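PDB 5HR4: MmeI from Methylophilus methylotrophus, which acts on DNA as a Type IIL restriction-modification enzyme and probably methylates adenine at N6 with S-adenosyl-L-methionine as the methyl donor. Local coordinates for residues Met640-Lys645 against Phe736-Gln741; Glu670-Arg675 against Leu691-Ala696; Glu681-Thr686 against Ser851-Tyr856. All coordinates share one frame; numbering follows the deposited sequence.

Contact 1 (Met640-Lys645 against Phe736-Gln741); sequences MRYGNK and FFYISQ. With nucleotides of chain B; nucleotides of chain C.
Asn644 and Lys645 meet Phe736-Gln741 mainly through backbone and amide bonds, and Lys645 goes on from there into the DNA. Its CB lies 4.1 Å from CB of Tyr738. With CG anti to the backbone N (chi1 171°) and the chain extended beyond it, the lysine runs beside Phe737, pointing the same way: CG and CD pass CD1 of that ring, and CE comes 3.4 Å from C8 of DG9 of chain C. NZ donates to O4 of DT3 of chain B at 3.0 Å and also to N7 of another guanine, so the ammonium bonds to two bases, consistent with a part in reading the sequence. On the main chain, Lys645 pairs antiparallel with Tyr738, each N donating to the other's O; because Phe737 and Tyr738 both stand opposite Lys645, this is a classic beta bulge within the target recognition domain. Asn644 OD1 accepts from two successive amides, Ser740 N and Gln741 N, both at 2.8 Å, the first bond being the straighter (165° against 136°). Its CB meets the edge of the Phe736 ring at CD2. Ser740 OG donates to Tyr642 O in the carbonyl plane. Tyr738 OH donates to OP2 of DA2 of chain B at 2.5 Å, and Arg641 NH1 adds a weak bond to the same phosphate oxygen. Tyr642 lays a ring face over C5' of DT3 of chain B, while its hydroxyl bonds to a cytosine base.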
# COMPACT_ATOMS: atom_id res chain seq x y z
N MET A 640 -23.40 8.59 21.35
CA MET A 640 -22.05 9.13 21.38
C MET A 640 -21.91 10.23 20.33
O MET A 640 -22.58 10.22 19.29
CB MET A 640 -21.01 8.02 21.12
CG MET A 640 -19.57 8.49 21.08
SD MET A 640 -18.42 7.12 20.95
CE MET A 640 -18.68 6.33 22.54
N ARG A 641 -21.02 11.18 20.60
CA ARG A 641 -20.89 12.38 19.80
C ARG A 641 -19.44 12.61 19.38
O ARG A 641 -18.50 12.17 20.06
CB ARG A 641 -21.42 13.59 20.58
CG ARG A 641 -22.85 13.40 21.03
CD ARG A 641 -23.80 13.92 19.98
NE ARG A 641 -23.66 15.37 19.92
CZ ARG A 641 -24.21 16.16 19.01
NH1 ARG A 641 -24.96 15.65 18.04
NH2 ARG A 641 -24.00 17.46 19.07
N TYR A 642 -19.28 13.31 18.26
CA TYR A 642 -17.99 13.64 17.68
C TYR A 642 -17.51 14.98 18.23
O TYR A 642 -18.29 15.93 18.36
CB TYR A 642 -18.14 13.70 16.15
CG TYR A 642 -16.86 13.78 15.33
CD1 TYR A 642 -15.85 12.84 15.49
CD2 TYR A 642 -16.68 14.77 14.36
CE1 TYR A 642 -14.69 12.89 14.74
CE2 TYR A 642 -15.51 14.83 13.61
CZ TYR A 642 -14.52 13.88 13.80
OH TYR A 642 -13.34 13.90 13.06
N GLY A 643 -16.22 15.06 18.55
CA GLY A 643 -15.65 16.29 19.09
C GLY A 643 -15.75 17.46 18.11
O GLY A 643 -15.99 17.30 16.91
N ASN A 644 -15.55 18.67 18.65
CA ASN A 644 -15.64 19.90 17.86
C ASN A 644 -14.45 20.02 16.91
O ASN A 644 -13.30 19.86 17.32
CB ASN A 644 -15.69 21.14 18.77
CG ASN A 644 -16.44 20.90 20.06
OD1 ASN A 644 -17.67 21.02 20.12
ND2 ASN A 644 -15.70 20.57 21.11
N LYS A 645 -14.74 20.34 15.64
CA LYS A 645 -13.75 20.44 14.58
C LYS A 645 -13.53 21.90 14.23
O LYS A 645 -14.48 22.58 13.81
CB LYS A 645 -14.21 19.65 13.36
CG LYS A 645 -13.40 19.84 12.11
CD LYS A 645 -13.86 18.85 11.02
CE LYS A 645 -13.32 19.28 9.65
NZ LYS A 645 -13.70 18.40 8.50
N PHE A 736 -16.32 27.49 15.57
CA PHE A 736 -15.71 26.30 15.02
C PHE A 736 -16.54 25.82 13.83
O PHE A 736 -17.75 26.07 13.76
CB PHE A 736 -15.61 25.18 16.08
CG PHE A 736 -14.40 25.29 17.00
CD1 PHE A 736 -13.75 26.49 17.21
CD2 PHE A 736 -13.93 24.16 17.67
CE1 PHE A 736 -12.65 26.57 18.07
CE2 PHE A 736 -12.83 24.23 18.53
CZ PHE A 736 -12.19 25.44 18.72
N PHE A 737 -15.88 25.13 12.90
CA PHE A 737 -16.58 24.58 11.74
C PHE A 737 -17.68 23.61 12.14
O PHE A 737 -18.81 23.71 11.65
CB PHE A 737 -15.57 23.91 10.83
CG PHE A 737 -16.19 23.13 9.72
CD1 PHE A 737 -16.34 21.76 9.83
CD2 PHE A 737 -16.59 23.75 8.55
CE1 PHE A 737 -16.89 21.03 8.80
CE2 PHE A 737 -17.16 23.02 7.51
CZ PHE A 737 -17.30 21.66 7.63
N TYR A 738 -17.38 22.63 12.99
CA TYR A 738 -18.41 21.78 13.57
C TYR A 738 -18.35 21.92 15.08
O TYR A 738 -17.26 21.82 15.67
CB TYR A 738 -18.27 20.32 13.15
CG TYR A 738 -19.30 19.40 13.77
CD1 TYR A 738 -20.65 19.51 13.44
CD2 TYR A 738 -18.93 18.41 14.69
CE1 TYR A 738 -21.60 18.66 14.00
CE2 TYR A 738 -19.87 17.54 15.26
CZ TYR A 738 -21.20 17.67 14.90
OH TYR A 738 -22.15 16.85 15.46
N ILE A 739 -19.50 22.16 15.70
CA ILE A 739 -19.61 22.40 17.14
C ILE A 739 -20.54 21.35 17.72
O ILE A 739 -21.64 21.13 17.20
CB ILE A 739 -20.12 23.82 17.46
CG1 ILE A 739 -19.09 24.89 17.09
CG2 ILE A 739 -20.43 23.96 18.93
CD1 ILE A 739 -19.43 26.28 17.62
N SER A 740 -20.08 20.68 18.77
CA SER A 740 -20.86 19.65 19.43
C SER A 740 -20.87 19.78 20.93
O SER A 740 -21.68 19.09 21.57
CB SER A 740 -20.31 18.26 19.06
OG SER A 740 -18.93 18.18 19.35
N GLN A 741 -20.02 20.63 21.51
CA GLN A 741 -19.85 20.84 22.95
C GLN A 741 -21.13 20.61 23.73
O GLN A 741 -22.17 21.18 23.41
CB GLN A 741 -19.34 22.26 23.21
CG GLN A 741 -18.91 22.52 24.64
CD GLN A 741 -17.79 21.61 25.06
OE1 GLN A 741 -17.11 21.01 24.22
NE2 GLN A 741 -17.59 21.47 26.37
P DT B 3 -21.18 11.54 13.78
OP1 DT B 3 -21.19 10.10 13.41
OP2 DT B 3 -21.93 11.91 14.99
O5' DT B 3 -19.66 12.10 13.85
C5' DT B 3 -18.54 11.38 13.27
C4' DT B 3 -18.69 11.18 11.77
O4' DT B 3 -18.80 12.47 11.09
C3' DT B 3 -17.51 10.46 11.11
O3' DT B 3 -17.98 9.62 10.07
C2' DT B 3 -16.72 11.63 10.53
C1' DT B 3 -17.87 12.48 10.03
N1 DT B 3 -17.51 13.88 9.73
C2 DT B 3 -17.05 14.20 8.47
O2 DT B 3 -16.90 13.38 7.59
N3 DT B 3 -16.76 15.52 8.29
C4 DT B 3 -16.90 16.55 9.21
O4 DT B 3 -16.61 17.72 8.95
C5 DT B 3 -17.40 16.14 10.50
C7 DT B 3 -17.57 17.16 11.59
C6 DT B 3 -17.68 14.84 10.70
P DA B 2 -25.40 16.56 14.30
OP1 DA B 2 -26.61 15.76 14.61
OP2 DA B 2 -24.64 17.14 15.43
O5' DA B 2 -24.32 15.73 13.43
C5' DA B 2 -24.74 14.66 12.55
C4' DA B 2 -23.54 13.94 11.90
O4' DA B 2 -23.07 14.67 10.73
C3' DA B 2 -22.30 13.73 12.79
O3' DA B 2 -21.82 12.40 12.57
C2' DA B 2 -21.31 14.76 12.23
C1' DA B 2 -21.67 14.67 10.76
N9 DA B 2 -21.16 15.76 9.91
C8 DA B 2 -21.07 17.09 10.21
N7 DA B 2 -20.57 17.81 9.24
C5 DA B 2 -20.33 16.89 8.22
C6 DA B 2 -19.80 17.00 6.91
N6 DA B 2 -19.41 18.15 6.37
N1 DA B 2 -19.70 15.88 6.18
C2 DA B 2 -20.08 14.72 6.71
N3 DA B 2 -20.59 14.49 7.92
C4 DA B 2 -20.68 15.63 8.63
P DG C 9 -7.05 22.56 10.49
OP1 DG C 9 -6.26 23.73 10.07
OP2 DG C 9 -8.02 22.54 11.60
O5' DG C 9 -7.79 21.95 9.21
C5' DG C 9 -7.12 21.92 7.99
C4' DG C 9 -7.82 20.99 7.04
O4' DG C 9 -7.96 19.67 7.65
C3' DG C 9 -9.24 21.39 6.67
O3' DG C 9 -9.47 20.93 5.37
C2' DG C 9 -10.07 20.60 7.66
C1' DG C 9 -9.31 19.30 7.57
N9 DG C 9 -9.62 18.37 8.62
C8 DG C 9 -9.98 18.64 9.93
N7 DG C 9 -10.22 17.58 10.62
C5 DG C 9 -9.99 16.53 9.72
C6 DG C 9 -10.07 15.13 9.88
O6 DG C 9 -10.38 14.49 10.89
N1 DG C 9 -9.76 14.46 8.70
C2 DG C 9 -9.40 15.06 7.53
N2 DG C 9 -9.12 14.27 6.49
N3 DG C 9 -9.32 16.35 7.37
C4 DG C 9 -9.62 17.02 8.50

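Contact 2 (Glu670-Arg675 against Leu691-Ala696)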
# COMPACT_ATOMS: atom_id res chain seq x y z
N GLU A 670 -9.49 37.13 28.47
CA GLU A 670 -9.48 35.95 29.33
C GLU A 670 -10.83 35.25 29.34
O GLU A 670 -10.91 34.02 29.34
CB GLU A 670 -9.03 36.33 30.75
N LYS A 671 -11.92 36.03 29.30
CA LYS A 671 -13.26 35.46 29.41
C LYS A 671 -13.57 34.43 28.33
O LYS A 671 -14.49 33.62 28.49
CB LYS A 671 -14.30 36.60 29.36
N TYR A 672 -12.81 34.44 27.22
CA TYR A 672 -13.11 33.61 26.06
C TYR A 672 -12.18 32.41 25.88
O TYR A 672 -12.44 31.57 25.02
CB TYR A 672 -13.09 34.47 24.79
CG TYR A 672 -14.24 35.43 24.74
CD1 TYR A 672 -15.54 34.98 24.86
CD2 TYR A 672 -14.03 36.80 24.63
CE1 TYR A 672 -16.62 35.85 24.84
CE2 TYR A 672 -15.10 37.69 24.61
CZ TYR A 672 -16.39 37.20 24.71
OH TYR A 672 -17.48 38.07 24.69
N PHE A 673 -11.10 32.32 26.65
CA PHE A 673 -10.25 31.15 26.62
C PHE A 673 -10.89 30.01 27.38
O PHE A 673 -11.51 30.21 28.42
CB PHE A 673 -8.88 31.44 27.23
CG PHE A 673 -7.97 32.17 26.32
CD1 PHE A 673 -8.00 33.54 26.27
CD2 PHE A 673 -7.10 31.48 25.50
CE1 PHE A 673 -7.16 34.22 25.42
CE2 PHE A 673 -6.26 32.15 24.64
CZ PHE A 673 -6.29 33.52 24.60
N ARG A 674 -10.73 28.81 26.85
CA ARG A 674 -11.17 27.60 27.52
C ARG A 674 -10.16 26.52 27.18
O ARG A 674 -9.43 26.63 26.18
CB ARG A 674 -12.60 27.23 27.11
CG ARG A 674 -13.73 28.09 27.72
CD ARG A 674 -15.03 27.33 27.53
NE ARG A 674 -16.21 27.89 28.20
CZ ARG A 674 -17.45 27.50 27.92
NH1 ARG A 674 -17.66 26.57 27.00
NH2 ARG A 674 -18.49 28.04 28.54
N ARG A 675 -10.09 25.48 28.03
CA ARG A 675 -9.13 24.39 27.83
C ARG A 675 -9.50 23.58 26.60
O ARG A 675 -10.67 23.28 26.35
CB ARG A 675 -9.09 23.47 29.05
CG ARG A 675 -8.46 24.09 30.28
CD ARG A 675 -8.63 23.23 31.53
NE ARG A 675 -8.37 24.01 32.74
CZ ARG A 675 -7.15 24.31 33.20
NH1 ARG A 675 -6.07 23.88 32.56
NH2 ARG A 675 -7.02 25.04 34.30
N LEU A 691 -9.58 29.84 21.81
CA LEU A 691 -10.53 30.94 21.85
C LEU A 691 -11.91 30.39 21.53
O LEU A 691 -12.18 30.01 20.39
CB LEU A 691 -10.17 32.00 20.81
CG LEU A 691 -9.53 33.31 21.28
CD1 LEU A 691 -10.15 33.80 22.57
CD2 LEU A 691 -8.09 33.04 21.48
N TRP A 692 -12.81 30.36 22.52
CA TRP A 692 -14.14 29.77 22.32
C TRP A 692 -15.17 30.90 22.21
O TRP A 692 -15.57 31.50 23.21
CB TRP A 692 -14.49 28.81 23.45
CG TRP A 692 -15.78 28.11 23.22
CD1 TRP A 692 -16.97 28.34 23.85
CD2 TRP A 692 -16.03 27.07 22.27
NE1 TRP A 692 -17.94 27.50 23.36
CE2 TRP A 692 -17.39 26.71 22.39
CE3 TRP A 692 -15.23 26.39 21.34
CZ2 TRP A 692 -17.97 25.71 21.61
CZ3 TRP A 692 -15.81 25.40 20.56
CH2 TRP A 692 -17.17 25.07 20.70
N LEU A 693 -15.62 31.16 20.98
CA LEU A 693 -16.44 32.32 20.65
C LEU A 693 -17.89 31.99 20.33
O LEU A 693 -18.66 32.91 20.04
CB LEU A 693 -15.82 33.06 19.47
CG LEU A 693 -14.37 33.42 19.78
CD1 LEU A 693 -13.65 33.89 18.55
CD2 LEU A 693 -14.33 34.48 20.87
N ASP A 694 -18.28 30.71 20.37
CA ASP A 694 -19.69 30.35 20.24
C ASP A 694 -20.52 31.13 21.25
O ASP A 694 -20.39 30.93 22.47
CB ASP A 694 -19.90 28.84 20.42
CG ASP A 694 -21.29 28.37 19.95
OD1 ASP A 694 -21.75 28.81 18.88
OD2 ASP A 694 -21.91 27.55 20.67
N GLY A 695 -21.34 32.05 20.75
CA GLY A 695 -22.17 32.87 21.61
C GLY A 695 -21.41 33.99 22.29
O GLY A 695 -21.61 34.25 23.48
N ALA A 696 -20.54 34.66 21.55
CA ALA A 696 -19.83 35.80 22.10
C ALA A 696 -20.63 37.07 21.83
O ALA A 696 -21.24 37.22 20.76
CB ALA A 696 -18.43 35.92 21.50
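Tyr672 and Trp692 are joined by the one hydrogen bond between the two segments: Trp692 N donates to Tyr672 O at 2.8 Å, nearly straight at 170°. Beside it, Phe673 faces Leu691 as an antiparallel non-hydrogen-bonded pair, and here the packing is close. Leu691 divides its methyls: CD1 sits over a face of the Phe673 ring in a CH-pi contact, 4.3 Å from the centroid, and also touches Tyr672 CB, while CD2 reaches Phe673 CZ at 3.6 Å. The Tyr672 ring, with CG anti to its carbonyl carbon (chi1 -69°), takes Leu693 CD2 over one face. Farther out its CE1 meets Ala696 CB at 3.8 Å, the methyl being brought round by the type II turn Leu693-Ala696. The other flank is looser. The partly exposed Arg674 stretches out until NH1 stands 3.7 Å from Trp692 CD1; guanidinium and indole planes are only 10° apart, but the approach is oblique. Phe654 meets the Phe673 ring edge-to-face, continuing the apolar side. With carbon-to-carbon packing on one flank and a single main-chain bond at the centre, the fit of these two segments probably depends more on side-chain shape than on charge.

Contact 3 (Glu681-Thr686 against Ser851-Tyr856); sequences EFINNT and SLAGLY
Ile683 and Ala853 carry the single direct hydrogen bond here: Ala853 N donates to Ile683 O at 2.9 Å, bent to 140° and tilted from the carbonyl plane. It joins the last turn of one helix to the first turn of another, a carbonyl at a C-terminal end meeting an amide at an N-terminal end. Water 1 makes a second, indirect link, accepting from Leu852 N and donating to Phe682 O at 3.2 Å. Ser851 is the N-cap of helix 852-856. Its OG, held between the backbone N and the carbonyl carbon (chi1 81°), accepts from Gly854 N at 3.2 Å and 165°, and its CB packs 3.7 Å from Asn684 C. An alanine here would keep that carbon contact but would probably leave Gly854 N without its side-chain acceptor and the start of the helix less firmly set. Among apolar contacts, Leu852 CD1 approaches the Phe682 ring obliquely, 3.5 Å from CE2, and Ile683 CG2 touches Ala853 CB at 3.7 Å. The amide oxygen of Asn684, OD1, lies against that same methyl, while its ND2 bonds to Asp680; Ile683 and Asn684 also abut a DNA phosphate. Around this joint between target recognition and C-terminal domains, Phe682 and Ile683 rest on strand 746-750 and Leu852 reaches Arg844 of helix 827-845.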
# COMPACT_ATOMS: atom_id res chain seq x y z
N GLU A 681 -3.37 15.56 23.62
CA GLU A 681 -3.31 16.33 24.87
C GLU A 681 -3.89 15.57 26.05
O GLU A 681 -3.42 15.74 27.18
CB GLU A 681 -4.05 17.67 24.73
CG GLU A 681 -3.28 18.78 24.02
CD GLU A 681 -3.25 18.63 22.49
OE1 GLU A 681 -4.23 18.08 21.90
OE2 GLU A 681 -2.24 19.06 21.89
N PHE A 682 -4.91 14.74 25.82
CA PHE A 682 -5.61 14.00 26.87
C PHE A 682 -4.82 12.77 27.32
O PHE A 682 -4.60 12.57 28.52
CB PHE A 682 -7.00 13.59 26.35
CG PHE A 682 -7.75 12.67 27.26
CD1 PHE A 682 -8.47 13.17 28.34
CD2 PHE A 682 -7.75 11.30 27.05
CE1 PHE A 682 -9.17 12.34 29.18
CE2 PHE A 682 -8.46 10.45 27.89
CZ PHE A 682 -9.17 10.97 28.96
N ILE A 683 -4.40 11.94 26.36
CA ILE A 683 -3.56 10.79 26.66
C ILE A 683 -2.29 11.21 27.39
O ILE A 683 -1.82 10.51 28.30
CB ILE A 683 -3.24 10.04 25.35
CG1 ILE A 683 -4.42 9.16 24.96
CG2 ILE A 683 -1.98 9.22 25.50
CD1 ILE A 683 -4.46 8.79 23.51
N ASN A 684 -1.71 12.35 27.03
CA ASN A 684 -0.39 12.72 27.50
C ASN A 684 -0.41 13.84 28.52
O ASN A 684 0.65 14.40 28.85
CB ASN A 684 0.50 13.12 26.33
CG ASN A 684 0.75 11.99 25.44
OD1 ASN A 684 1.05 10.89 25.91
ND2 ASN A 684 0.59 12.19 24.13
N ASN A 685 -1.59 14.20 29.01
CA ASN A 685 -1.74 15.27 29.99
C ASN A 685 -0.97 16.52 29.59
O ASN A 685 -0.17 17.06 30.36
CB ASN A 685 -1.31 14.78 31.37
CG ASN A 685 -2.12 15.40 32.46
OD1 ASN A 685 -3.34 15.50 32.35
ND2 ASN A 685 -1.45 15.85 33.52
N THR A 686 -1.19 16.99 28.36
CA THR A 686 -0.60 18.23 27.88
C THR A 686 -1.65 19.33 27.87
O THR A 686 -2.85 19.06 27.74
CB THR A 686 0.00 18.03 26.48
OG1 THR A 686 1.06 17.07 26.56
CG2 THR A 686 0.59 19.33 25.93
N SER A 851 0.92 10.48 33.29
CA SER A 851 -0.08 10.67 32.25
C SER A 851 -0.81 9.35 32.01
O SER A 851 -0.36 8.28 32.43
CB SER A 851 0.57 11.18 30.96
OG SER A 851 1.16 10.12 30.21
N LEU A 852 -1.96 9.42 31.34
CA LEU A 852 -2.64 8.18 31.00
C LEU A 852 -1.78 7.30 30.10
O LEU A 852 -1.90 6.07 30.13
CB LEU A 852 -3.98 8.45 30.33
CG LEU A 852 -5.08 8.97 31.25
CD1 LEU A 852 -6.35 9.28 30.45
CD2 LEU A 852 -5.33 7.97 32.35
N ALA A 853 -0.90 7.91 29.31
CA ALA A 853 0.02 7.10 28.52
C ALA A 853 0.92 6.28 29.43
O ALA A 853 1.03 5.06 29.28
CB ALA A 853 0.85 7.99 27.59
N GLY A 854 1.54 6.93 30.42
CA GLY A 854 2.43 6.23 31.32
C GLY A 854 1.74 5.15 32.12
O GLY A 854 2.33 4.10 32.40
N LEU A 855 0.47 5.37 32.48
CA LEU A 855 -0.26 4.38 33.25
C LEU A 855 -0.76 3.22 32.41
O LEU A 855 -0.91 2.11 32.93
CB LEU A 855 -1.45 5.02 33.96
CG LEU A 855 -1.10 5.71 35.28
CD1 LEU A 855 -2.06 6.83 35.58
CD2 LEU A 855 -1.14 4.69 36.38
N TYR A 856 -1.02 3.44 31.12
CA TYR A 856 -1.58 2.38 30.28
C TYR A 856 -0.60 1.80 29.27
O TYR A 856 -0.99 0.97 28.45
CB TYR A 856 -2.84 2.88 29.57
CG TYR A 856 -4.07 2.82 30.44
CD1 TYR A 856 -4.27 3.73 31.47
CD2 TYR A 856 -5.04 1.84 30.23
CE1 TYR A 856 -5.41 3.67 32.26
CE2 TYR A 856 -6.17 1.78 31.02
CZ TYR A 856 -6.36 2.69 32.02
OH TYR A 856 -7.49 2.61 32.80
O HOH W 1 -2.93 11.69 31.06

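From the N terminus, Met640-Lys645 opens contact 1, whose partner Phe736-Gln741 returns after 90 intervening residues. Within that span Glu670-Arg675 and Leu691-Ala696 close the much shorter loop of contact 2, so contact 2 lies wholly inside contact 1. Glu681-Thr686 leaves from within contact 2's loop and finds its mate only at Ser851-Tyr856; contact 3 therefore crosses both others. The first two contacts belong to the target recognition domain and touch directly, Phe736 and Ile739 packing on the Trp692 indole and linking the DNA-reading segments to strands 673-677 and 688-691. Contact 3 touches neither, but ties that domain to the C-terminal one.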